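Local coordinates for peroxiredoxin 6 (Arenicola marina, PDB 2V2G), which probably reduces hydrogen peroxide and organic hydroperoxides to water and alcohols with the help of thiols, as a peroxiredoxin of the Prx6 subfamily, at residues K22-L27 with P135-K140; E79-V84 with G92-P97; A172-W177 with R182-P187; E202-P207 with G211-T216; E7-F12 with V108-V113. The protein carries 1 engineered substitution. One frame throughout, in Å; residues are numbered along the deposited sequence.

Along the chain the thioredoxin-fold contacts come first. Interaction 5 opens at 7-12 and interaction 1 at 22-27; their segments alternate, their centres lie about 12 Å apart, and they touch through Lys-137 O and Phe-9 N. Interaction 2, nested within both loops, packs helix 74-88 on the chain leading to strand 98-100, and its Pro-97 touches Trp-26 of interaction 1. Helix 153-168 then leads to the C-terminal domain, where interactions 3 and 4, centres also about 12 Å apart, follow in series in one antiparallel sheet through neighbouring strands 183-185 and 214-216. Interactions 2, 3 and 4 also touch the second subunit, so both ends of the elongated chain take part in the dimer.

Interaction 1. Residues K22-L27 with P135-K140; sequences KFHDWL and PDKKLK
The single-turn helix 23-27 of the thioredoxin fold meets the turn before strand 139-145, with the long side chain of Lys-137 laid against His-24 and Leu-27. Lys-137 CG sits over the middle of the imidazole, 4.0 Å from the ring centroid and 13° off its normal, a CH-pi contact made by the aliphatic part of the lysine. Bends at chi2 (-53°) and chi4 (-73°) curl the chain back: CD passes 4.2 Å from Leu-27 CD2, CE lies 3.7 Å from His-24 O, and NZ returns to Pro-135 O at 2.8 Å. Lysine suits the place because its methylenes cover the ring while its ammonium serves carbonyls, Gly-28 O being a second acceptor. On the turn itself, Asp-136 OD1 accepts from Lys-138 N in an Asx turn. His-24 NE2 bonds to Phe-9 O in the preceding loop, and Leu-27 packs on Ile-133 of strand 124-133, beside strand 139-145.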
# COMPACT_ATOMS: atom_id res chain seq x y z
N LYS A 22 21.26 14.11 -6.15
CA LYS A 22 21.24 13.00 -7.06
C LYS A 22 20.85 11.77 -6.22
O LYS A 22 21.44 11.45 -5.18
CB LYS A 22 22.59 12.83 -7.74
CG LYS A 22 22.69 11.69 -8.74
CD LYS A 22 22.20 12.08 -10.13
CE LYS A 22 22.71 11.13 -11.23
NZ LYS A 22 21.81 11.12 -12.43
N PHE A 23 19.76 11.13 -6.60
CA PHE A 23 19.09 10.23 -5.67
C PHE A 23 19.95 9.06 -5.13
O PHE A 23 19.95 8.79 -3.92
CB PHE A 23 17.73 9.72 -6.26
CG PHE A 23 16.93 8.93 -5.30
CD1 PHE A 23 16.43 9.50 -4.11
CD2 PHE A 23 16.72 7.58 -5.50
CE1 PHE A 23 15.71 8.75 -3.17
CE2 PHE A 23 15.95 6.82 -4.58
CZ PHE A 23 15.49 7.42 -3.38
N HIS A 24 20.66 8.37 -6.02
CA HIS A 24 21.49 7.25 -5.56
C HIS A 24 22.60 7.72 -4.62
O HIS A 24 23.03 6.92 -3.77
CB HIS A 24 22.09 6.46 -6.68
CG HIS A 24 21.11 5.64 -7.45
ND1 HIS A 24 21.51 4.61 -8.29
CD2 HIS A 24 19.75 5.66 -7.48
CE1 HIS A 24 20.42 4.07 -8.83
NE2 HIS A 24 19.34 4.68 -8.34
N ASP A 25 23.11 8.95 -4.81
CA ASP A 25 24.19 9.55 -3.97
C ASP A 25 23.62 9.88 -2.59
O ASP A 25 24.25 9.66 -1.56
CB ASP A 25 24.73 10.82 -4.60
CG ASP A 25 25.53 10.57 -5.88
OD1 ASP A 25 25.91 9.41 -6.14
OD2 ASP A 25 25.87 11.55 -6.59
N TRP A 26 22.44 10.46 -2.59
CA TRP A 26 21.77 10.90 -1.38
C TRP A 26 21.38 9.68 -0.56
O TRP A 26 21.65 9.63 0.65
CB TRP A 26 20.51 11.73 -1.71
CG TRP A 26 19.75 12.08 -0.49
CD1 TRP A 26 19.99 13.12 0.37
CD2 TRP A 26 18.68 11.34 0.08
NE1 TRP A 26 19.09 13.08 1.40
CE2 TRP A 26 18.30 11.99 1.27
CE3 TRP A 26 18.01 10.18 -0.30
CZ2 TRP A 26 17.26 11.53 2.07
CZ3 TRP A 26 16.95 9.71 0.52
CH2 TRP A 26 16.63 10.41 1.70
N LEU A 27 20.82 8.69 -1.21
CA LEU A 27 20.41 7.48 -0.52
C LEU A 27 21.63 6.66 -0.02
O LEU A 27 21.68 6.21 1.14
CB LEU A 27 19.48 6.58 -1.36
CG LEU A 27 19.01 5.32 -0.66
CD1 LEU A 27 18.14 5.69 0.54
CD2 LEU A 27 18.14 4.39 -1.57
N PRO A 135 18.88 -0.89 0.04
CA PRO A 135 20.24 -0.37 -0.14
C PRO A 135 20.85 -0.71 -1.51
O PRO A 135 21.88 -0.14 -1.89
CB PRO A 135 21.05 -1.02 1.02
CG PRO A 135 20.29 -2.07 1.50
CD PRO A 135 18.83 -1.90 1.13
N ASP A 136 20.24 -1.64 -2.21
CA ASP A 136 20.64 -2.00 -3.56
C ASP A 136 19.93 -1.14 -4.63
O ASP A 136 20.18 -1.34 -5.84
CB ASP A 136 20.35 -3.46 -3.80
CG ASP A 136 18.84 -3.80 -3.63
OD1 ASP A 136 18.02 -2.91 -3.32
OD2 ASP A 136 18.49 -5.01 -3.76
N LYS A 137 19.20 -0.15 -4.15
CA LYS A 137 18.56 0.90 -4.95
C LYS A 137 17.32 0.33 -5.63
O LYS A 137 16.70 1.04 -6.47
CB LYS A 137 19.51 1.48 -6.01
CG LYS A 137 20.92 1.95 -5.54
CD LYS A 137 20.84 2.89 -4.42
CE LYS A 137 22.27 3.26 -3.95
NZ LYS A 137 22.90 2.12 -3.23
N LYS A 138 16.94 -0.88 -5.27
CA LYS A 138 15.73 -1.48 -5.92
C LYS A 138 14.45 -1.19 -5.18
O LYS A 138 14.44 -1.15 -3.93
CB LYS A 138 15.96 -2.99 -6.10
CG LYS A 138 17.01 -3.28 -7.16
CD LYS A 138 17.33 -4.75 -7.21
CE LYS A 138 18.42 -5.10 -8.21
NZ LYS A 138 18.41 -6.57 -8.40
N LEU A 139 13.35 -1.02 -5.92
CA LEU A 139 12.06 -0.88 -5.27
C LEU A 139 11.60 -2.18 -4.58
O LEU A 139 11.45 -3.21 -5.21
CB LEU A 139 11.00 -0.40 -6.28
CG LEU A 139 9.61 -0.16 -5.69
CD1 LEU A 139 9.61 1.03 -4.72
CD2 LEU A 139 8.62 0.05 -6.86
N LYS A 140 11.31 -2.12 -3.30
CA LYS A 140 10.93 -3.31 -2.54
C LYS A 140 9.41 -3.43 -2.24
O LYS A 140 8.89 -4.55 -2.07
CB LYS A 140 11.68 -3.36 -1.20
CG LYS A 140 13.20 -3.28 -1.24
CD LYS A 140 13.77 -4.44 -2.05
CE LYS A 140 15.31 -4.35 -2.24
NZ LYS A 140 15.86 -5.52 -3.03

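Interaction 2. Residues E79-V84 with G92-P97; sequences EWSEDV and GDMPYP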
# COMPACT_ATOMS: atom_id res chain seq x y z
N GLU A 79 8.56 27.37 3.69
CA GLU A 79 7.55 28.09 4.45
C GLU A 79 6.54 27.13 5.07
O GLU A 79 6.22 27.19 6.25
CB GLU A 79 6.79 29.06 3.58
CG GLU A 79 5.82 29.92 4.38
CD GLU A 79 4.99 30.89 3.54
OE1 GLU A 79 5.09 30.87 2.30
OE2 GLU A 79 4.20 31.66 4.15
N TRP A 80 6.03 26.23 4.25
CA TRP A 80 5.07 25.27 4.76
C TRP A 80 5.64 24.34 5.83
O TRP A 80 4.91 23.88 6.69
CB TRP A 80 4.50 24.47 3.59
CG TRP A 80 3.51 23.43 3.99
CD1 TRP A 80 2.37 23.60 4.73
CD2 TRP A 80 3.58 22.05 3.67
NE1 TRP A 80 1.71 22.40 4.84
CE2 TRP A 80 2.44 21.43 4.21
CE3 TRP A 80 4.50 21.27 2.96
CZ2 TRP A 80 2.18 20.06 4.06
CZ3 TRP A 80 4.24 19.89 2.81
CH2 TRP A 80 3.10 19.31 3.38
N SER A 81 6.93 24.04 5.76
CA SER A 81 7.55 23.18 6.73
C SER A 81 7.34 23.73 8.19
O SER A 81 7.23 22.95 9.12
CB SER A 81 9.04 22.97 6.44
OG SER A 81 9.27 22.15 5.32
N GLU A 82 7.24 25.06 8.36
CA GLU A 82 6.96 25.64 9.68
C GLU A 82 5.56 25.25 10.19
O GLU A 82 5.37 25.06 11.40
CB GLU A 82 7.10 27.16 9.63
CG GLU A 82 8.54 27.65 9.38
CD GLU A 82 9.60 26.94 10.27
OE1 GLU A 82 9.47 27.00 11.50
OE2 GLU A 82 10.56 26.34 9.74
N ASP A 83 4.60 25.14 9.28
CA ASP A 83 3.26 24.68 9.61
C ASP A 83 3.31 23.19 9.98
O ASP A 83 2.65 22.75 10.94
CB ASP A 83 2.29 24.89 8.44
CG ASP A 83 1.95 26.36 8.15
OD1 ASP A 83 2.39 27.32 8.86
OD2 ASP A 83 1.22 26.53 7.14
N VAL A 84 4.08 22.41 9.22
CA VAL A 84 4.25 20.98 9.50
C VAL A 84 4.84 20.74 10.91
O VAL A 84 4.36 19.91 11.67
CB VAL A 84 5.12 20.27 8.42
CG1 VAL A 84 5.36 18.83 8.78
CG2 VAL A 84 4.44 20.33 7.06
N GLY A 92 12.17 21.68 16.49
CA GLY A 92 13.49 21.39 15.92
C GLY A 92 13.45 21.41 14.42
O GLY A 92 12.38 21.50 13.81
N ASP A 93 14.61 21.28 13.80
CA ASP A 93 14.66 21.36 12.35
C ASP A 93 13.95 20.17 11.70
O ASP A 93 13.91 19.07 12.25
CB ASP A 93 16.10 21.37 11.86
CG ASP A 93 16.89 22.58 12.32
OD1 ASP A 93 16.28 23.61 12.77
OD2 ASP A 93 18.13 22.48 12.23
N MET A 94 13.47 20.38 10.47
CA MET A 94 12.89 19.31 9.69
C MET A 94 13.82 18.14 9.62
O MET A 94 14.99 18.31 9.30
CB MET A 94 12.61 19.74 8.25
CG MET A 94 11.45 20.62 8.12
SD MET A 94 9.93 19.78 8.57
CE MET A 94 9.48 18.91 7.07
N PRO A 95 13.31 16.95 9.94
CA PRO A 95 14.20 15.82 9.97
C PRO A 95 14.44 15.17 8.61
O PRO A 95 15.23 14.24 8.57
CB PRO A 95 13.48 14.85 10.91
CG PRO A 95 12.03 15.15 10.66
CD PRO A 95 11.94 16.60 10.34
N TYR A 96 13.78 15.63 7.54
CA TYR A 96 13.93 15.06 6.18
C TYR A 96 13.80 16.16 5.09
O TYR A 96 13.12 17.17 5.28
CB TYR A 96 12.88 13.95 5.88
CG TYR A 96 11.46 14.36 6.19
CD1 TYR A 96 10.74 15.14 5.31
CD2 TYR A 96 10.86 14.03 7.40
CE1 TYR A 96 9.44 15.59 5.62
CE2 TYR A 96 9.54 14.45 7.70
CZ TYR A 96 8.86 15.24 6.82
OH TYR A 96 7.59 15.67 7.11
N PRO A 97 14.45 15.92 3.92
CA PRO A 97 14.29 16.90 2.81
C PRO A 97 12.94 16.77 2.09
O PRO A 97 12.29 15.69 2.18
CB PRO A 97 15.40 16.51 1.82
CG PRO A 97 16.20 15.38 2.47
CD PRO A 97 15.34 14.80 3.54
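This is a buried, largely apolar contact, in which Met-94, on the loop leading to strand 98-100, folds against Ser-81 and Val-84 of helix 74-88. The methionine chain doubles back at chi2 (-65°) and chi3 (-83°), which lays it along the serine: CG is 3.8 Å from Ser-81 CB, SD is 3.9 Å from that same CB, and the methyl CE is 3.7 Å from Ser-81 OG. A serine fits because it is small enough to admit the thioether, and its hydroxyl is satisfied by His-77 O, one helical turn back. Val-84, a turn further on, adds a more distant contact, its CG1 being 4.5 Å from Met-94 CE and 4.2 Å from Tyr-96 OH. The tyrosine hydroxyl bonds to Leu-49 O of helix 43-54. The other valine methyl, CG2, lies 3.6 Å above the Trp-80 ring. With an alanine in place of Met-94 the thioether is gone, and a gap would probably open beside Ser-81 CB and OG. Asp-83, on the same helix, bonds to Tyr-212 of the second subunit. Strands 64-70 and 98-100 are parallel neighbours joined through helix 74-88, so the contact belongs to a beta-alpha-beta crossover of the thioredoxin fold; the side chain of Val-84 lies about 7 Å from that of Ser-45, the engineered residue at the predicted active site.

Interaction 3. Residues A172-W177 with R182-P187; sequences ATPADW and RCMVVP
Ala-172 and Met-184 form a hydrogen-bonded antiparallel pair: Ala-172 N donates to Met-184 O at 2.8 Å, and Met-184 N returns a bond to Ala-172 O at 2.9 Å. Beyond the pair the first strand gives way to a type II turn from Pro-174 to Trp-177, closed by Trp-177 N on Pro-174 O at 3.1 Å. The turn brings the indole back to strand 183-185. Its CD1 edge meets Arg-182 O at 3.4 Å, near the ring plane, and Cys-183 SG approaches obliquely, 3.6 Å from NE1, a sulfur-aromatic contact; NE1 itself makes a weak hydrogen bond to Asp-181 O. Trp-177 CG stands anti to its own nitrogen (chi1 171°), which places the ring so that Thr-173 CG2 covers one face. Pro-174 CB touches Met-184 SD at 4.1 Å, and the small Ala-172 leaves room for Val-186 CG1 at 4.1 Å from its CB. Pro-174 and Met-184 also pack on Thr-47 and Pro-43 of the second subunit, where Thr-47 OG1 bonds to Ala-175 N. The backbone pair thus sets the register, while apolar side chains face helix 43-54 of the second subunit, with a bound benzoic acid about 4 Å from the side chain of Ala-172.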
# COMPACT_ATOMS: atom_id res chain seq x y z
N ALA A 172 9.11 -15.70 5.75
CA ALA A 172 8.19 -14.67 5.19
C ALA A 172 7.19 -14.38 6.28
O ALA A 172 6.86 -15.23 7.08
CB ALA A 172 7.51 -15.16 3.90
N THR A 173 6.63 -13.16 6.31
CA THR A 173 5.80 -12.75 7.42
C THR A 173 4.30 -12.91 7.03
O THR A 173 3.86 -12.48 5.94
CB THR A 173 6.06 -11.28 7.85
OG1 THR A 173 5.90 -10.38 6.77
CG2 THR A 173 7.51 -11.18 8.44
N PRO A 174 3.55 -13.59 7.93
CA PRO A 174 2.15 -13.91 7.59
C PRO A 174 1.20 -12.70 7.60
O PRO A 174 1.58 -11.62 7.98
CB PRO A 174 1.76 -14.97 8.61
CG PRO A 174 2.64 -14.69 9.76
CD PRO A 174 3.97 -14.21 9.18
N ALA A 175 -0.06 -12.91 7.23
CA ALA A 175 -1.07 -11.86 7.28
C ALA A 175 -1.01 -11.22 8.67
O ALA A 175 -1.02 -11.93 9.66
CB ALA A 175 -2.47 -12.45 7.05
N ASP A 176 -1.02 -9.90 8.72
CA ASP A 176 -1.15 -9.17 9.98
C ASP A 176 -0.02 -9.39 10.99
O ASP A 176 -0.15 -9.05 12.18
CB ASP A 176 -2.50 -9.49 10.63
CG ASP A 176 -3.66 -9.08 9.75
OD1 ASP A 176 -3.70 -7.97 9.21
OD2 ASP A 176 -4.50 -9.94 9.57
N TRP A 177 1.10 -9.91 10.52
CA TRP A 177 2.27 -10.09 11.40
C TRP A 177 2.72 -8.81 12.05
O TRP A 177 2.79 -7.76 11.41
CB TRP A 177 3.39 -10.69 10.59
CG TRP A 177 4.75 -10.76 11.25
CD1 TRP A 177 5.29 -11.80 11.96
CD2 TRP A 177 5.77 -9.76 11.16
NE1 TRP A 177 6.57 -11.50 12.31
CE2 TRP A 177 6.89 -10.25 11.84
CE3 TRP A 177 5.86 -8.48 10.54
CZ2 TRP A 177 8.09 -9.52 11.92
CZ3 TRP A 177 7.02 -7.80 10.60
CH2 TRP A 177 8.11 -8.31 11.32
N ARG A 182 5.37 -15.15 15.36
CA ARG A 182 5.91 -16.22 14.52
C ARG A 182 5.84 -15.90 12.99
O ARG A 182 4.94 -15.18 12.54
CB ARG A 182 5.22 -17.54 14.82
CG ARG A 182 3.78 -17.53 14.50
CD ARG A 182 3.07 -18.73 15.01
NE ARG A 182 1.65 -18.60 14.66
CZ ARG A 182 0.75 -19.55 14.89
NH1 ARG A 182 1.14 -20.72 15.40
NH2 ARG A 182 -0.53 -19.32 14.62
N CYS A 183 6.84 -16.39 12.25
CA CYS A 183 6.96 -16.22 10.83
C CYS A 183 6.70 -17.56 10.13
O CYS A 183 6.61 -18.62 10.80
CB CYS A 183 8.38 -15.72 10.51
SG CYS A 183 8.72 -14.12 11.22
N MET A 184 6.62 -17.53 8.80
CA MET A 184 6.56 -18.73 8.03
C MET A 184 7.88 -19.06 7.43
O MET A 184 8.59 -18.19 6.95
CB MET A 184 5.51 -18.60 6.91
CG MET A 184 4.23 -17.97 7.30
SD MET A 184 3.39 -18.69 8.70
CE MET A 184 3.27 -20.32 8.18
N VAL A 185 8.23 -20.35 7.44
CA VAL A 185 9.44 -20.84 6.76
C VAL A 185 9.10 -20.86 5.25
O VAL A 185 8.05 -21.36 4.86
CB VAL A 185 9.82 -22.23 7.22
CG1 VAL A 185 11.05 -22.72 6.45
CG2 VAL A 185 10.16 -22.19 8.72
N VAL A 186 9.98 -20.31 4.44
CA VAL A 186 9.71 -20.19 3.00
C VAL A 186 9.73 -21.58 2.38
O VAL A 186 10.47 -22.47 2.83
CB VAL A 186 10.68 -19.18 2.32
CG1 VAL A 186 10.51 -17.77 2.92
CG2 VAL A 186 12.14 -19.73 2.41
N PRO A 187 8.93 -21.81 1.30
CA PRO A 187 8.88 -23.14 0.66
C PRO A 187 10.25 -23.73 0.25
O PRO A 187 10.44 -24.97 0.31
CB PRO A 187 8.04 -22.88 -0.59
CG PRO A 187 7.19 -21.74 -0.22
CD PRO A 187 7.99 -20.87 0.64

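Interaction 4. Residues E202-P207 with G211-T216; sequences EVKAVP and GYLRYT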
# COMPACT_ATOMS: atom_id res chain seq x y z
N GLU A 202 7.14 -25.82 13.30
CA GLU A 202 5.93 -26.60 13.30
C GLU A 202 5.46 -26.78 11.85
O GLU A 202 5.31 -25.79 11.15
CB GLU A 202 4.84 -25.83 14.03
CG GLU A 202 3.56 -26.61 14.02
CD GLU A 202 2.34 -25.87 14.60
OE1 GLU A 202 2.51 -24.79 15.22
OE2 GLU A 202 1.23 -26.48 14.44
N VAL A 203 5.21 -28.03 11.45
CA VAL A 203 4.54 -28.33 10.17
C VAL A 203 3.08 -28.60 10.54
O VAL A 203 2.78 -29.59 11.20
CB VAL A 203 5.18 -29.50 9.39
CG1 VAL A 203 4.48 -29.75 8.03
CG2 VAL A 203 6.65 -29.23 9.21
N LYS A 204 2.19 -27.70 10.14
CA LYS A 204 0.75 -27.86 10.37
C LYS A 204 0.05 -28.70 9.26
O LYS A 204 0.13 -28.37 8.10
CB LYS A 204 0.06 -26.53 10.46
CG LYS A 204 -1.43 -26.65 10.77
CD LYS A 204 -2.07 -25.28 10.84
CE LYS A 204 -3.41 -25.24 11.61
NZ LYS A 204 -4.53 -25.98 10.93
N ALA A 205 -0.63 -29.78 9.65
CA ALA A 205 -1.30 -30.65 8.69
C ALA A 205 -2.48 -29.91 8.09
O ALA A 205 -3.21 -29.22 8.80
CB ALA A 205 -1.74 -31.95 9.33
N VAL A 206 -2.64 -30.04 6.78
CA VAL A 206 -3.72 -29.41 6.01
C VAL A 206 -4.37 -30.50 5.12
O VAL A 206 -3.77 -31.53 4.90
CB VAL A 206 -3.21 -28.19 5.18
CG1 VAL A 206 -2.79 -27.06 6.16
CG2 VAL A 206 -2.07 -28.61 4.25
N PRO A 207 -5.62 -30.30 4.68
CA PRO A 207 -6.35 -31.29 3.89
C PRO A 207 -5.63 -31.81 2.63
O PRO A 207 -5.83 -32.98 2.28
CB PRO A 207 -7.64 -30.54 3.53
CG PRO A 207 -7.79 -29.53 4.58
CD PRO A 207 -6.44 -29.11 4.95
N GLY A 211 3.11 -30.26 2.77
CA GLY A 211 3.86 -29.93 3.99
C GLY A 211 4.41 -28.53 4.05
O GLY A 211 5.41 -28.31 4.72
N TYR A 212 3.69 -27.58 3.47
CA TYR A 212 4.14 -26.22 3.25
C TYR A 212 3.79 -25.23 4.38
O TYR A 212 4.32 -24.12 4.45
CB TYR A 212 3.60 -25.70 1.93
CG TYR A 212 2.09 -25.55 1.92
CD1 TYR A 212 1.49 -24.38 2.41
CD2 TYR A 212 1.28 -26.56 1.44
CE1 TYR A 212 0.13 -24.23 2.41
CE2 TYR A 212 -0.10 -26.44 1.45
CZ TYR A 212 -0.65 -25.27 1.96
OH TYR A 212 -2.00 -25.09 1.95
N LEU A 213 2.84 -25.64 5.22
CA LEU A 213 2.31 -24.71 6.23
C LEU A 213 3.21 -24.81 7.48
O LEU A 213 2.96 -25.57 8.44
CB LEU A 213 0.86 -25.02 6.59
CG LEU A 213 0.06 -23.85 7.15
CD1 LEU A 213 -0.05 -22.67 6.26
CD2 LEU A 213 -1.35 -24.35 7.42
N ARG A 214 4.32 -24.06 7.43
CA ARG A 214 5.42 -24.21 8.36
C ARG A 214 5.69 -22.91 9.11
O ARG A 214 6.04 -21.90 8.52
CB ARG A 214 6.70 -24.70 7.62
CG ARG A 214 6.49 -26.09 6.97
CD ARG A 214 7.80 -26.66 6.39
NE ARG A 214 8.32 -25.82 5.36
CZ ARG A 214 9.50 -25.97 4.77
NH1 ARG A 214 10.31 -26.95 5.13
NH2 ARG A 214 9.88 -25.13 3.83
N TYR A 215 5.52 -22.97 10.41
CA TYR A 215 5.71 -21.81 11.28
C TYR A 215 7.05 -21.96 12.00
O TYR A 215 7.48 -23.06 12.35
CB TYR A 215 4.67 -21.70 12.37
CG TYR A 215 3.22 -21.54 11.97
CD1 TYR A 215 2.42 -22.67 11.82
CD2 TYR A 215 2.63 -20.29 11.80
CE1 TYR A 215 1.07 -22.57 11.50
CE2 TYR A 215 1.26 -20.17 11.47
CZ TYR A 215 0.49 -21.33 11.34
OH TYR A 215 -0.87 -21.29 11.00
N THR A 216 7.64 -20.83 12.33
CA THR A 216 8.79 -20.82 13.24
C THR A 216 8.80 -19.52 14.09
O THR A 216 8.35 -18.48 13.61
CB THR A 216 10.13 -20.96 12.42
OG1 THR A 216 11.23 -21.17 13.34
CG2 THR A 216 10.37 -19.71 11.48
O HOH W 1 1.65 -28.24 5.90
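Glu-202 O is gripped twice from the neighbouring strand, by Tyr-215 N at 2.9 Å and by the weaker CA-H of Arg-214, whose CA lies 3.2 Å away. This is the beta hairpin of strands 202-203 and 214-216, at one edge of the C-terminal antiparallel sheet. Glu-202 N completes the hydrogen-bonded pair by donating to Tyr-215 O, and Lys-204 N carries the ladder on to Leu-213 O at 2.8 Å. Next along, a water bridges the two segments, donating to Lys-204 O at 2.7 Å and accepting from Leu-213 N at 2.9 Å. Val-203 and Arg-214 run alongside one another, CG2 being 3.9 Å from the arginine CG, while the guanidinium reaches Val-189 O. On the other face the extended Glu-202 lies beside Tyr-215, carboxylate and ring 37° apart; the same ring takes part in a cation-pi contact with Arg-182. The long Lys-204 suits its place, covering Leu-213 with its methylenes (CD 3.6 Å from CD2) while its amine leads away. Tyr-212 OH hydrogen-bonds to Asp-83 of the second subunit, and Val-206 CG2 stands obliquely to the Tyr-212 ring. The other valine methyl, CG1, is pressed unusually close to Leu-213 CD2, at 3.3 Å.

Interaction 5. Residues E7-F12 with V108-V113; sequences EVFPNF and VKLGMV
Phe-9 and Leu-110 cross at about a right angle, the CZ end of the ring resting against both leucine methyls, which lie on one side of its plane. Phe-9 CZ is 3.5 Å from Leu-110 CD1 and 3.7 Å from CD2, so both methyls of the fork approach the CZ end obliquely. Leu-110 holds its fork there with CG anti to the carbonyl carbon (chi1 -59°). Pro-10 crosses Leu-110 obliquely: its CG lies 3.8 Å from Leu-110 CD2, while its CD rests 3.5 Å above the Phe-9 ring plane, toward the rim and on the same side as the leucine methyls. Both apolar residues belong to the loop before strand 13-16 of the thioredoxin fold, and they close over the end of helix 105-109, where Gly-111 takes the positive phi of a Schellman motif, a conformation that glycine adopts easily. Phe-9 fills the space between this helix end and the central sheet, touching Leu-34 of strand 31-36 and Ile-133 of strand 124-133, and it also meets the ring of Phe-23. A serine in place of Phe-9 would probably open a gap beside the Leu-110 methyls, which would lose the CZ end of the ring they rest on. Nearer the surface, Lys-109 and Pro-10 slide past each other in opposite directions. The lysine spends its methylenes on the proline, CE being 3.7 Å from Pro-10 CB, and carries NZ on past that carbon at 3.6 Å.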
# COMPACT_ATOMS: atom_id res chain seq x y z
N GLU A 7 12.67 -3.19 -9.65
CA GLU A 7 13.37 -2.30 -10.60
C GLU A 7 14.34 -1.41 -9.82
O GLU A 7 14.03 -1.00 -8.69
CB GLU A 7 12.40 -1.37 -11.31
CG GLU A 7 11.61 -1.94 -12.42
CD GLU A 7 10.83 -0.79 -13.19
OE1 GLU A 7 11.47 0.27 -13.51
OE2 GLU A 7 9.66 -1.02 -13.52
N VAL A 8 15.47 -1.08 -10.46
CA VAL A 8 16.35 -0.04 -9.92
C VAL A 8 15.64 1.32 -9.97
O VAL A 8 15.13 1.75 -11.03
CB VAL A 8 17.72 -0.01 -10.63
CG1 VAL A 8 18.58 1.15 -10.09
CG2 VAL A 8 18.41 -1.36 -10.35
N PHE A 9 15.54 1.97 -8.80
CA PHE A 9 14.89 3.25 -8.72
C PHE A 9 15.65 4.26 -9.57
O PHE A 9 16.88 4.25 -9.61
CB PHE A 9 14.77 3.71 -7.26
CG PHE A 9 13.49 4.49 -7.01
CD1 PHE A 9 12.29 3.83 -6.83
CD2 PHE A 9 13.52 5.88 -6.96
CE1 PHE A 9 11.11 4.53 -6.67
CE2 PHE A 9 12.34 6.60 -6.75
CZ PHE A 9 11.16 5.94 -6.60
N PRO A 10 14.97 5.12 -10.31
CA PRO A 10 15.72 6.14 -11.08
C PRO A 10 16.70 6.98 -10.24
O PRO A 10 16.38 7.44 -9.12
CB PRO A 10 14.61 7.01 -11.73
CG PRO A 10 13.38 6.58 -11.10
CD PRO A 10 13.51 5.24 -10.49
N ASN A 11 17.90 7.16 -10.82
CA ASN A 11 18.96 7.96 -10.20
C ASN A 11 18.77 9.42 -10.64
O ASN A 11 19.55 10.04 -11.40
CB ASN A 11 20.33 7.44 -10.57
CG ASN A 11 21.41 8.04 -9.73
OD1 ASN A 11 21.15 8.73 -8.73
ND2 ASN A 11 22.63 7.77 -10.12
N PHE A 12 17.67 9.96 -10.14
CA PHE A 12 17.21 11.26 -10.58
C PHE A 12 17.98 12.40 -9.94
O PHE A 12 18.55 12.23 -8.83
CB PHE A 12 15.69 11.42 -10.38
CG PHE A 12 15.23 11.37 -8.96
CD1 PHE A 12 15.31 12.48 -8.15
CD2 PHE A 12 14.71 10.20 -8.41
CE1 PHE A 12 14.87 12.47 -6.84
CE2 PHE A 12 14.28 10.17 -7.07
CZ PHE A 12 14.36 11.30 -6.28
N VAL A 108 5.33 11.80 -13.34
CA VAL A 108 5.06 10.94 -14.47
C VAL A 108 5.92 9.67 -14.45
O VAL A 108 5.40 8.58 -14.59
CB VAL A 108 5.24 11.71 -15.78
CG1 VAL A 108 5.19 10.77 -17.00
CG2 VAL A 108 4.17 12.84 -15.84
N LYS A 109 7.23 9.82 -14.28
CA LYS A 109 8.12 8.66 -14.30
C LYS A 109 7.71 7.56 -13.30
O LYS A 109 7.74 6.35 -13.61
CB LYS A 109 9.58 9.12 -14.01
CG LYS A 109 10.68 8.08 -14.13
CD LYS A 109 11.96 8.66 -14.78
CE LYS A 109 13.00 7.51 -15.06
NZ LYS A 109 14.49 7.95 -15.16
N LEU A 110 7.29 7.98 -12.11
CA LEU A 110 7.00 7.08 -10.99
C LEU A 110 5.54 6.64 -10.98
O LEU A 110 5.10 5.89 -10.05
CB LEU A 110 7.45 7.73 -9.66
CG LEU A 110 8.93 8.12 -9.45
CD1 LEU A 110 9.23 8.54 -8.03
CD2 LEU A 110 9.81 6.94 -9.85
N GLY A 111 4.77 7.06 -11.99
CA GLY A 111 3.40 6.61 -12.08
C GLY A 111 2.57 7.08 -10.89
O GLY A 111 1.62 6.39 -10.50
N MET A 112 2.86 8.30 -10.41
CA MET A 112 2.24 8.81 -9.19
C MET A 112 1.36 10.08 -9.36
O MET A 112 1.19 10.82 -8.38
CB MET A 112 3.23 8.97 -8.10
CG MET A 112 4.28 10.00 -8.42
SD MET A 112 5.37 10.24 -6.99
CE MET A 112 6.61 11.26 -7.79
N VAL A 113 0.79 10.29 -10.55
CA VAL A 113 -0.10 11.44 -10.79
C VAL A 113 -1.47 11.16 -10.11
O VAL A 113 -1.99 10.03 -10.13
CB VAL A 113 -0.28 11.71 -12.28
CG1 VAL A 113 -1.32 12.79 -12.49
CG2 VAL A 113 1.05 12.11 -12.96